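Local coordinates for protein Dye-decolorizing peroxidase (PDB 7D8M) that probably acts as a heme b-dependent peroxidase of the dye-decolorizing (DyP-type) family, at residues R319-Q324 with F388-S393; W380-R385 with I402-P407; S393-L398 with E409-D414. All blocks are in the same frame, centred on the assembly; numbering follows the deposited sequence.

Interaction 1. Residues R319-Q324 with F388-S393. With HEM (protoporphyrin IX containing Fe), chain B.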
# COMPACT_ATOMS: atom_id res chain seq x y z
N ARG A 319 -11.39 10.73 -6.79
CA ARG A 319 -11.89 10.47 -8.14
C ARG A 319 -12.64 11.67 -8.71
O ARG A 319 -12.59 11.92 -9.92
CB ARG A 319 -12.81 9.25 -8.15
CG ARG A 319 -12.19 7.99 -7.56
CD ARG A 319 -13.24 6.90 -7.37
NE ARG A 319 -12.64 5.72 -6.74
CZ ARG A 319 -13.05 4.47 -6.94
NH1 ARG A 319 -14.08 4.23 -7.74
NH2 ARG A 319 -12.44 3.47 -6.31
N ASP A 320 -13.33 12.44 -7.86
CA ASP A 320 -14.15 13.53 -8.36
C ASP A 320 -13.30 14.71 -8.82
O ASP A 320 -13.59 15.33 -9.84
CB ASP A 320 -15.17 13.96 -7.30
CG ASP A 320 -14.52 14.40 -6.00
OD1 ASP A 320 -13.41 13.90 -5.67
OD2 ASP A 320 -15.13 15.23 -5.30
N LEU A 321 -12.22 15.01 -8.09
CA LEU A 321 -11.32 16.07 -8.51
C LEU A 321 -10.67 15.73 -9.85
O LEU A 321 -10.63 16.57 -10.76
CB LEU A 321 -10.25 16.31 -7.45
CG LEU A 321 -10.64 16.66 -6.02
CD1 LEU A 321 -9.47 17.36 -5.36
CD2 LEU A 321 -11.91 17.54 -5.92
N GLU A 322 -10.17 14.50 -9.99
CA GLU A 322 -9.57 14.07 -11.25
C GLU A 322 -10.61 14.04 -12.36
O GLU A 322 -10.34 14.49 -13.48
CB GLU A 322 -8.92 12.69 -11.09
CG GLU A 322 -8.16 12.18 -12.33
CD GLU A 322 -7.52 10.80 -12.15
OE1 GLU A 322 -7.39 10.33 -11.00
OE2 GLU A 322 -7.13 10.19 -13.16
N GLY A 323 -11.81 13.55 -12.05
CA GLY A 323 -12.84 13.44 -13.06
C GLY A 323 -13.30 14.79 -13.56
O GLY A 323 -13.77 14.90 -14.69
N GLN A 324 -13.18 15.82 -12.72
CA GLN A 324 -13.41 17.20 -13.13
C GLN A 324 -12.25 17.78 -13.93
O GLN A 324 -12.33 18.94 -14.35
CB GLN A 324 -13.66 18.08 -11.91
CG GLN A 324 -15.06 17.98 -11.32
CD GLN A 324 -15.16 18.68 -9.98
OE1 GLN A 324 -14.71 18.15 -8.96
NE2 GLN A 324 -15.74 19.87 -9.98
N PHE A 388 -9.21 20.32 -1.92
CA PHE A 388 -9.57 21.65 -2.39
C PHE A 388 -10.74 21.55 -3.36
O PHE A 388 -11.13 20.45 -3.79
CB PHE A 388 -8.37 22.33 -3.05
CG PHE A 388 -7.92 21.67 -4.33
CD1 PHE A 388 -8.41 22.09 -5.55
CD2 PHE A 388 -7.02 20.62 -4.30
CE1 PHE A 388 -8.02 21.49 -6.72
CE2 PHE A 388 -6.61 20.00 -5.48
CZ PHE A 388 -7.11 20.44 -6.69
N SER A 389 -11.29 22.72 -3.71
CA SER A 389 -12.42 22.96 -4.61
C SER A 389 -13.77 22.78 -3.93
O SER A 389 -14.80 22.87 -4.62
CB SER A 389 -12.42 22.08 -5.88
OG SER A 389 -12.74 20.73 -5.57
N LYS A 390 -13.82 22.52 -2.63
CA LYS A 390 -15.11 22.38 -1.97
C LYS A 390 -15.58 23.75 -1.47
O LYS A 390 -14.88 24.76 -1.62
CB LYS A 390 -15.02 21.35 -0.84
CG LYS A 390 -14.37 20.03 -1.27
CD LYS A 390 -15.04 19.49 -2.53
CE LYS A 390 -14.64 18.06 -2.81
NZ LYS A 390 -15.35 17.49 -3.98
N GLY A 391 -16.77 23.79 -0.87
CA GLY A 391 -17.30 25.02 -0.35
C GLY A 391 -16.35 25.67 0.64
O GLY A 391 -15.81 25.01 1.52
N PRO A 392 -16.17 27.00 0.51
CA PRO A 392 -15.10 27.67 1.29
C PRO A 392 -15.24 27.54 2.79
O PRO A 392 -14.23 27.63 3.50
CB PRO A 392 -15.23 29.14 0.85
CG PRO A 392 -16.04 29.13 -0.39
CD PRO A 392 -16.92 27.93 -0.34
N SER A 393 -16.44 27.34 3.32
CA SER A 393 -16.62 27.19 4.76
C SER A 393 -16.64 25.74 5.21
O SER A 393 -16.71 25.47 6.41
CB SER A 393 -17.91 27.89 5.20
OG SER A 393 -19.04 27.08 4.90
CHA HEM B . -8.03 1.77 0.02
CHB HEM B . -7.39 0.21 4.57
CHC HEM B . -3.02 2.33 4.65
CHD HEM B . -3.88 4.30 0.30
C1A HEM B . -8.24 1.14 1.23
C2A HEM B . -9.37 0.31 1.58
C3A HEM B . -9.18 -0.13 2.84
C4A HEM B . -7.93 0.41 3.32
CMA HEM B . -10.10 -1.04 3.67
CAA HEM B . -10.57 0.00 0.63
CBA HEM B . -10.27 -1.24 -0.20
CGA HEM B . -9.83 -0.88 -1.61
O1A HEM B . -10.36 0.11 -2.17
O2A HEM B . -8.97 -1.60 -2.19
C1B HEM B . -6.14 0.62 4.96
C2B HEM B . -5.50 0.26 6.21
C3B HEM B . -4.30 0.86 6.23
C4B HEM B . -4.14 1.59 5.00
CMB HEM B . -6.18 -0.64 7.29
CAB HEM B . -3.19 0.79 7.31
CBB HEM B . -3.11 -0.17 8.23
C1C HEM B . -2.89 3.11 3.52
C2C HEM B . -1.80 4.03 3.22
C3C HEM B . -2.04 4.57 2.00
C4C HEM B . -3.29 4.02 1.52
CMC HEM B . -0.60 4.27 4.16
CAC HEM B . -1.23 5.63 1.21
CBC HEM B . -0.39 6.50 1.79
C1D HEM B . -5.01 3.69 -0.20
C2D HEM B . -5.50 3.75 -1.57
C3D HEM B . -6.64 3.06 -1.64
C4D HEM B . -6.92 2.53 -0.32
CMD HEM B . -4.85 4.48 -2.75
CAD HEM B . -7.51 2.87 -2.90
CBD HEM B . -8.50 4.03 -2.98
CGD HEM B . -9.33 3.98 -4.25
O1D HEM B . -10.55 4.26 -4.18
O2D HEM B . -8.77 3.64 -5.33
NA HEM B . -7.39 1.19 2.31
NB HEM B . -5.28 1.44 4.24
NC HEM B . -3.77 3.14 2.46
ND HEM B . -5.90 2.92 0.54
FE HEM B . -5.64 2.30 2.47
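K390 and D320 join the loop 388-393 to the short helix 319-323 by a salt bridge. The lysine chain starts at CB with CG anti to its carbonyl carbon, and neither atom meets the helix. A bend at chi2 (-51°) then turns the chain, and CD, CE and NZ run on extended toward it. K390 CE comes 4.2 Å from L321 CD2, an apolar touch. K390 NZ lies 3.9 Å from L321 CD2. K390 NZ ends 2.6 Å from D320 OD2. The two side chains arrive from opposite directions, and the ammonium meets OD2 nearly along its C-O axis. This is a short bond. Both ends have further partners: NZ also bonds to L300 O, and OD2 also pairs with R314.

L321, the next residue on the helix, makes the apolar part. Its CD1 sits over one face of the F388 ring, toward the rim, 4.2 Å from the centroid and 22° off the normal. This is a CH-pi contact. L321 CD2 turns to the loop, 3.3 Å from S389 OG and close to F388 O.

R319 starts the helix and reaches the other way, to the heme. Its chain is extended from CG to NE. R319 NH2 donates to the propionate oxygen HEM O1D at 3.0 Å, with the carboxylate carbon in the guanidinium plane at its edge. N289 and F291 also hold this guanidinium.

The helix therefore lies between the heme propionate and an outer loop, and binds each through charge. D320 is buried. Two cationic groups at OD2 would probably favour its ionised form and offset the cost of burying it, while L321 covers one flank of the lysine tip.

Interaction 2. Residues W380-R385 with I402-P407. With HEM (protoporphyrin IX containing Fe), chain B.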
# COMPACT_ATOMS: atom_id res chain seq x y z
N TRP A 380 -2.41 14.72 0.97
CA TRP A 380 -3.84 14.43 0.97
C TRP A 380 -4.30 13.96 2.35
O TRP A 380 -5.07 14.68 3.01
CB TRP A 380 -4.15 13.41 -0.11
CG TRP A 380 -4.04 13.97 -1.49
CD1 TRP A 380 -3.87 15.29 -1.83
CD2 TRP A 380 -4.11 13.25 -2.72
NE1 TRP A 380 -3.83 15.43 -3.19
CE2 TRP A 380 -3.98 14.20 -3.77
CE3 TRP A 380 -4.29 11.90 -3.05
CZ2 TRP A 380 -4.01 13.83 -5.11
CZ3 TRP A 380 -4.32 11.54 -4.39
CH2 TRP A 380 -4.19 12.51 -5.41
N ALA A 381 -3.84 12.80 2.81
CA ALA A 381 -4.30 12.25 4.08
C ALA A 381 -3.97 13.18 5.25
O ALA A 381 -4.82 13.42 6.12
CB ALA A 381 -3.67 10.88 4.31
N ASN A 382 -2.74 13.69 5.29
CA ASN A 382 -2.28 14.53 6.40
C ASN A 382 -2.64 16.00 6.23
O ASN A 382 -2.28 16.81 7.09
CB ASN A 382 -0.76 14.43 6.57
CG ASN A 382 -0.28 13.04 6.91
OD1 ASN A 382 -1.07 12.13 7.17
ND2 ASN A 382 1.04 12.87 6.93
N ASN A 383 -3.29 16.36 5.14
CA ASN A 383 -3.53 17.76 4.81
C ASN A 383 -4.93 18.16 5.24
O ASN A 383 -5.90 17.68 4.64
CB ASN A 383 -3.35 17.96 3.31
CG ASN A 383 -3.38 19.42 2.90
OD1 ASN A 383 -3.81 20.29 3.66
ND2 ASN A 383 -2.93 19.69 1.68
N PRO A 384 -5.10 19.03 6.25
CA PRO A 384 -6.45 19.37 6.71
C PRO A 384 -7.23 20.25 5.75
O PRO A 384 -8.43 20.47 5.99
CB PRO A 384 -6.21 20.08 8.04
CG PRO A 384 -4.84 20.64 7.93
CD PRO A 384 -4.06 19.69 7.06
N ARG A 385 -6.62 20.76 4.68
CA ARG A 385 -7.36 21.53 3.69
C ARG A 385 -7.52 20.78 2.37
O ARG A 385 -7.88 21.39 1.36
CB ARG A 385 -6.71 22.91 3.47
CG ARG A 385 -5.26 22.89 3.01
CD ARG A 385 -5.11 23.10 1.49
NE ARG A 385 -3.80 22.68 0.99
CZ ARG A 385 -3.59 22.14 -0.21
NH1 ARG A 385 -4.61 21.94 -1.04
NH2 ARG A 385 -2.37 21.79 -0.56
N ILE A 402 -5.60 6.98 8.22
CA ILE A 402 -4.14 7.08 8.15
C ILE A 402 -3.61 8.48 8.41
O ILE A 402 -2.38 8.65 8.46
CB ILE A 402 -3.61 6.56 6.81
CG1 ILE A 402 -4.15 7.40 5.65
CG2 ILE A 402 -3.92 5.07 6.65
CD1 ILE A 402 -3.31 7.33 4.36
N GLY A 403 -4.46 9.49 8.58
CA GLY A 403 -3.95 10.85 8.71
C GLY A 403 -3.12 11.02 9.98
O GLY A 403 -3.47 10.53 11.05
N GLN A 404 -1.99 11.70 9.84
CA GLN A 404 -1.11 11.98 10.98
C GLN A 404 -0.51 13.37 10.82
O GLN A 404 -0.77 14.08 9.85
CB GLN A 404 0.07 11.01 11.11
CG GLN A 404 -0.05 9.63 10.55
CD GLN A 404 1.24 8.84 10.81
OE1 GLN A 404 1.30 8.03 11.74
NE2 GLN A 404 2.27 9.10 10.01
N GLY A 405 0.41 13.69 11.74
CA GLY A 405 1.24 14.87 11.66
C GLY A 405 0.66 16.09 12.33
O GLY A 405 1.40 17.05 12.60
N SER A 406 -0.65 16.09 12.61
CA SER A 406 -1.38 17.19 13.25
C SER A 406 -2.31 16.58 14.29
O SER A 406 -2.40 15.35 14.38
CB SER A 406 -2.18 18.01 12.23
OG SER A 406 -1.53 18.19 11.00
N PRO A 407 -3.04 17.39 15.07
CA PRO A 407 -4.18 16.85 15.84
C PRO A 407 -5.16 16.16 14.91
O PRO A 407 -5.55 16.70 13.87
CB PRO A 407 -4.79 18.10 16.49
CG PRO A 407 -4.20 19.25 15.77
CD PRO A 407 -2.83 18.82 15.36
CHA HEM B . -8.03 1.77 0.02
CHB HEM B . -7.39 0.21 4.57
CHC HEM B . -3.02 2.33 4.65
CHD HEM B . -3.88 4.30 0.30
C1A HEM B . -8.24 1.14 1.23
C2A HEM B . -9.37 0.31 1.58
C3A HEM B . -9.18 -0.13 2.84
C4A HEM B . -7.93 0.41 3.32
CMA HEM B . -10.10 -1.04 3.67
CAA HEM B . -10.57 0.00 0.63
CBA HEM B . -10.27 -1.24 -0.20
CGA HEM B . -9.83 -0.88 -1.61
O1A HEM B . -10.36 0.11 -2.17
O2A HEM B . -8.97 -1.60 -2.19
C1B HEM B . -6.14 0.62 4.96
C2B HEM B . -5.50 0.26 6.21
C3B HEM B . -4.30 0.86 6.23
C4B HEM B . -4.14 1.59 5.00
CMB HEM B . -6.18 -0.64 7.29
CAB HEM B . -3.19 0.79 7.31
CBB HEM B . -3.11 -0.17 8.23
C1C HEM B . -2.89 3.11 3.52
C2C HEM B . -1.80 4.03 3.22
C3C HEM B . -2.04 4.57 2.00
C4C HEM B . -3.29 4.02 1.52
CMC HEM B . -0.60 4.27 4.16
CAC HEM B . -1.23 5.63 1.21
CBC HEM B . -0.39 6.50 1.79
C1D HEM B . -5.01 3.69 -0.20
C2D HEM B . -5.50 3.75 -1.57
C3D HEM B . -6.64 3.06 -1.64
C4D HEM B . -6.92 2.53 -0.32
CMD HEM B . -4.85 4.48 -2.75
CAD HEM B . -7.51 2.87 -2.90
CBD HEM B . -8.50 4.03 -2.98
CGD HEM B . -9.33 3.98 -4.25
O1D HEM B . -10.55 4.26 -4.18
O2D HEM B . -8.77 3.64 -5.33
NA HEM B . -7.39 1.19 2.31
NB HEM B . -5.28 1.44 4.24
NC HEM B . -3.77 3.14 2.46
ND HEM B . -5.90 2.92 0.54
FE HEM B . -5.64 2.30 2.47
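A381 and I402 meet methyl to methyl where helix 373-381 ends. A381 CB lies 3.6 Å from I402 CD1. I402 CG1 sits between the backbone N and the carbonyl carbon (chi1 62°), which carries CD1 to the alanine and leaves CG2 on the heme side. Both ends of the isoleucine lie over one porphyrin face at pyrrole C. I402 CG2 is 3.5 Å from HEM CHC, and I402 CD1 is 3.8 Å from HEM C2C. I402 also touches H312, the axial ligand of the heme iron, so this is the proximal face.

N382 faces the turn of the loop 402-407 with its amide. Q404 N donates to N382 OD1 at 2.9 Å, and the bond is nearly straight (163°). The donor stands well above the carbonyl plane (59° out of it). OD1 also accepts from Q377 NE2, while ND2 donates to L102 O. G403 fits beside the same oxygen, its CA 3.5 Å from N382 OD1. A side chain there would press on A381 O. Q404 starts away from the helix end, and its NE2 bonds to D104 and L102.

A leucine here in place of N382 would probably leave Q404 N without its acceptor and take from L102 O one of its two donors, so the loop is held less firmly to the helix end.

The contact thus divides by chemistry. I402 packs on the porphyrin, with A381 behind it. The N382 amide ties the backbone just after I402 and is likely to steady the part of the loop that carries it.

Interaction 3. Residues S393-L398 with E409-D414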
# COMPACT_ATOMS: atom_id res chain seq x y z
N SER A 393 -16.44 27.34 3.32
CA SER A 393 -16.62 27.19 4.76
C SER A 393 -16.64 25.74 5.21
O SER A 393 -16.71 25.47 6.41
CB SER A 393 -17.91 27.89 5.20
OG SER A 393 -19.04 27.08 4.90
N ILE A 394 -16.60 24.79 4.27
CA ILE A 394 -16.71 23.38 4.59
C ILE A 394 -15.38 22.91 5.18
O ILE A 394 -14.36 22.91 4.50
CB ILE A 394 -17.10 22.55 3.36
CG1 ILE A 394 -18.52 22.92 2.91
CG2 ILE A 394 -17.01 21.06 3.67
CD1 ILE A 394 -18.90 22.30 1.57
N GLN A 395 -15.40 22.54 6.46
CA GLN A 395 -14.22 22.06 7.15
C GLN A 395 -13.92 20.62 6.75
O GLN A 395 -14.82 19.82 6.46
CB GLN A 395 -14.42 22.15 8.67
CG GLN A 395 -14.55 23.58 9.21
CD GLN A 395 -15.08 23.61 10.65
OE1 GLN A 395 -16.28 23.43 10.90
NE2 GLN A 395 -14.18 23.85 11.60
N LEU A 396 -12.64 20.28 6.73
CA LEU A 396 -12.22 18.99 6.20
C LEU A 396 -11.46 18.21 7.26
O LEU A 396 -12.04 17.34 7.92
CB LEU A 396 -11.38 19.20 4.93
CG LEU A 396 -12.09 20.05 3.88
CD1 LEU A 396 -11.13 20.74 2.92
CD2 LEU A 396 -13.13 19.24 3.11
N GLY A 397 -10.18 18.52 7.45
CA GLY A 397 -9.38 17.82 8.43
C GLY A 397 -8.63 16.64 7.83
O GLY A 397 -8.48 16.51 6.61
N LEU A 398 -8.18 15.75 8.71
CA LEU A 398 -7.30 14.65 8.33
C LEU A 398 -8.10 13.42 7.90
O LEU A 398 -9.26 13.23 8.28
CB LEU A 398 -6.38 14.26 9.49
CG LEU A 398 -5.45 15.33 10.07
CD1 LEU A 398 -4.36 14.67 10.91
CD2 LEU A 398 -4.85 16.21 8.97
N GLU A 409 -8.08 15.61 13.92
CA GLU A 409 -9.45 16.10 13.81
C GLU A 409 -9.94 15.93 12.38
O GLU A 409 -9.29 16.39 11.44
CB GLU A 409 -9.54 17.57 14.22
CG GLU A 409 -10.94 17.98 14.61
CD GLU A 409 -11.04 19.43 15.07
OE1 GLU A 409 -10.15 20.25 14.73
OE2 GLU A 409 -12.03 19.76 15.75
N THR A 410 -11.11 15.30 12.24
CA THR A 410 -11.74 15.05 10.95
C THR A 410 -13.18 15.57 11.00
O THR A 410 -13.91 15.25 11.95
CB THR A 410 -11.75 13.55 10.62
OG1 THR A 410 -10.40 13.02 10.66
CG2 THR A 410 -12.39 13.32 9.24
N PHE A 411 -13.59 16.33 9.99
CA PHE A 411 -14.96 16.80 9.86
C PHE A 411 -15.72 16.00 8.79
O PHE A 411 -15.14 15.23 8.02
CB PHE A 411 -15.00 18.30 9.51
CG PHE A 411 -14.38 19.19 10.56
CD1 PHE A 411 -15.18 19.86 11.49
CD2 PHE A 411 -13.01 19.37 10.61
CE1 PHE A 411 -14.62 20.68 12.45
CE2 PHE A 411 -12.43 20.19 11.56
CZ PHE A 411 -13.25 20.85 12.49
N GLY A 412 -17.04 16.19 8.77
CA GLY A 412 -17.90 15.63 7.74
C GLY A 412 -18.32 14.18 7.92
O GLY A 412 -19.05 13.66 7.07
N LEU A 413 -17.88 13.52 8.99
CA LEU A 413 -18.20 12.10 9.16
C LEU A 413 -19.66 11.88 9.52
O LEU A 413 -20.22 10.83 9.17
CB LEU A 413 -17.30 11.49 10.22
CG LEU A 413 -15.80 11.48 9.90
CD1 LEU A 413 -15.08 10.81 11.04
CD2 LEU A 413 -15.55 10.75 8.58
N ASP A 414 -20.29 12.83 10.21
CA ASP A 414 -21.72 12.75 10.52
C ASP A 414 -22.54 13.23 9.33
O ASP A 414 -22.49 14.42 8.98
CB ASP A 414 -22.04 13.57 11.77
CG ASP A 414 -23.46 13.33 12.29
OD1 ASP A 414 -24.27 12.75 11.55
OD2 ASP A 414 -23.75 13.70 13.44
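Backbone hydrogen bonds join L396 and L398 to the strand 409-411. F411 N donates to L396 O at 2.8 Å, and L398 N donates to E409 O at 3.0 Å. Both are close to straight. They flank G397 and T410, which form a single antiparallel bridge as a non-hydrogen-bonded pair, with their CA atoms 4.4 Å apart. The segment 393-398 thus lines the strand only briefly; T410 also bonds through its backbone to F422 of strand 421-423.

One side-chain hydrogen bond adds to this. T410 OG1 donates to L398 O at 2.6 Å, from above the carbonyl plane. OG1 is placed there because it stands anti to its own carbonyl carbon (chi1 -56°).

Weaker contacts fill the bridge. G397 CA makes a CA-H...O contact with E409 O at 3.3 Å. The chains are so close here that a CB on G397 would clash with that oxygen. The backbone also takes a positive phi, which suits glycine.

The pi contact lies at the outer end. Q395 crosses one face of the F411 ring. Its CB is 3.6 Å from the ring centroid and 15° off the normal, a CH-pi contact. The chain then runs extended, and its amide ends near CE1 and CZ, with Q395 NE2 3.3 Å from F411 CZ. Amide and ring planes are 34° apart, so the two are tilted rather than stacked flat. L396 O meets the ring at its edge instead.

The hydrogen bonds, two between backbones and one from the T410 hydroxyl, lie toward the buried G397, L398 and T410, where G397 O also accepts from K315. At the exposed end Q395 lays its CB and its amide over one ring face, which probably screens it from solvent.

All three contacts use the chain between helix 373-381 and strand 409-411; interaction 1 fastens it to helix 319-323, and interaction 2 to the proximal face of the heme. Interactions 1 and 2 both touch the cofactor, with centres about 17 Å apart: one reaches a propionate, the other the porphyrin face. Interaction 3 has no heme contact; the L398 side chain is about 12 Å from the heme, and that of T410 about 9 Å from the H312 side chain. It joins interaction 2 directly, with centres about 11 Å apart and P384 O 3.0 Å from G397 N, a probable hydrogen bond. S393 is common to interactions 1 and 3, whose centres are about 14 Å apart.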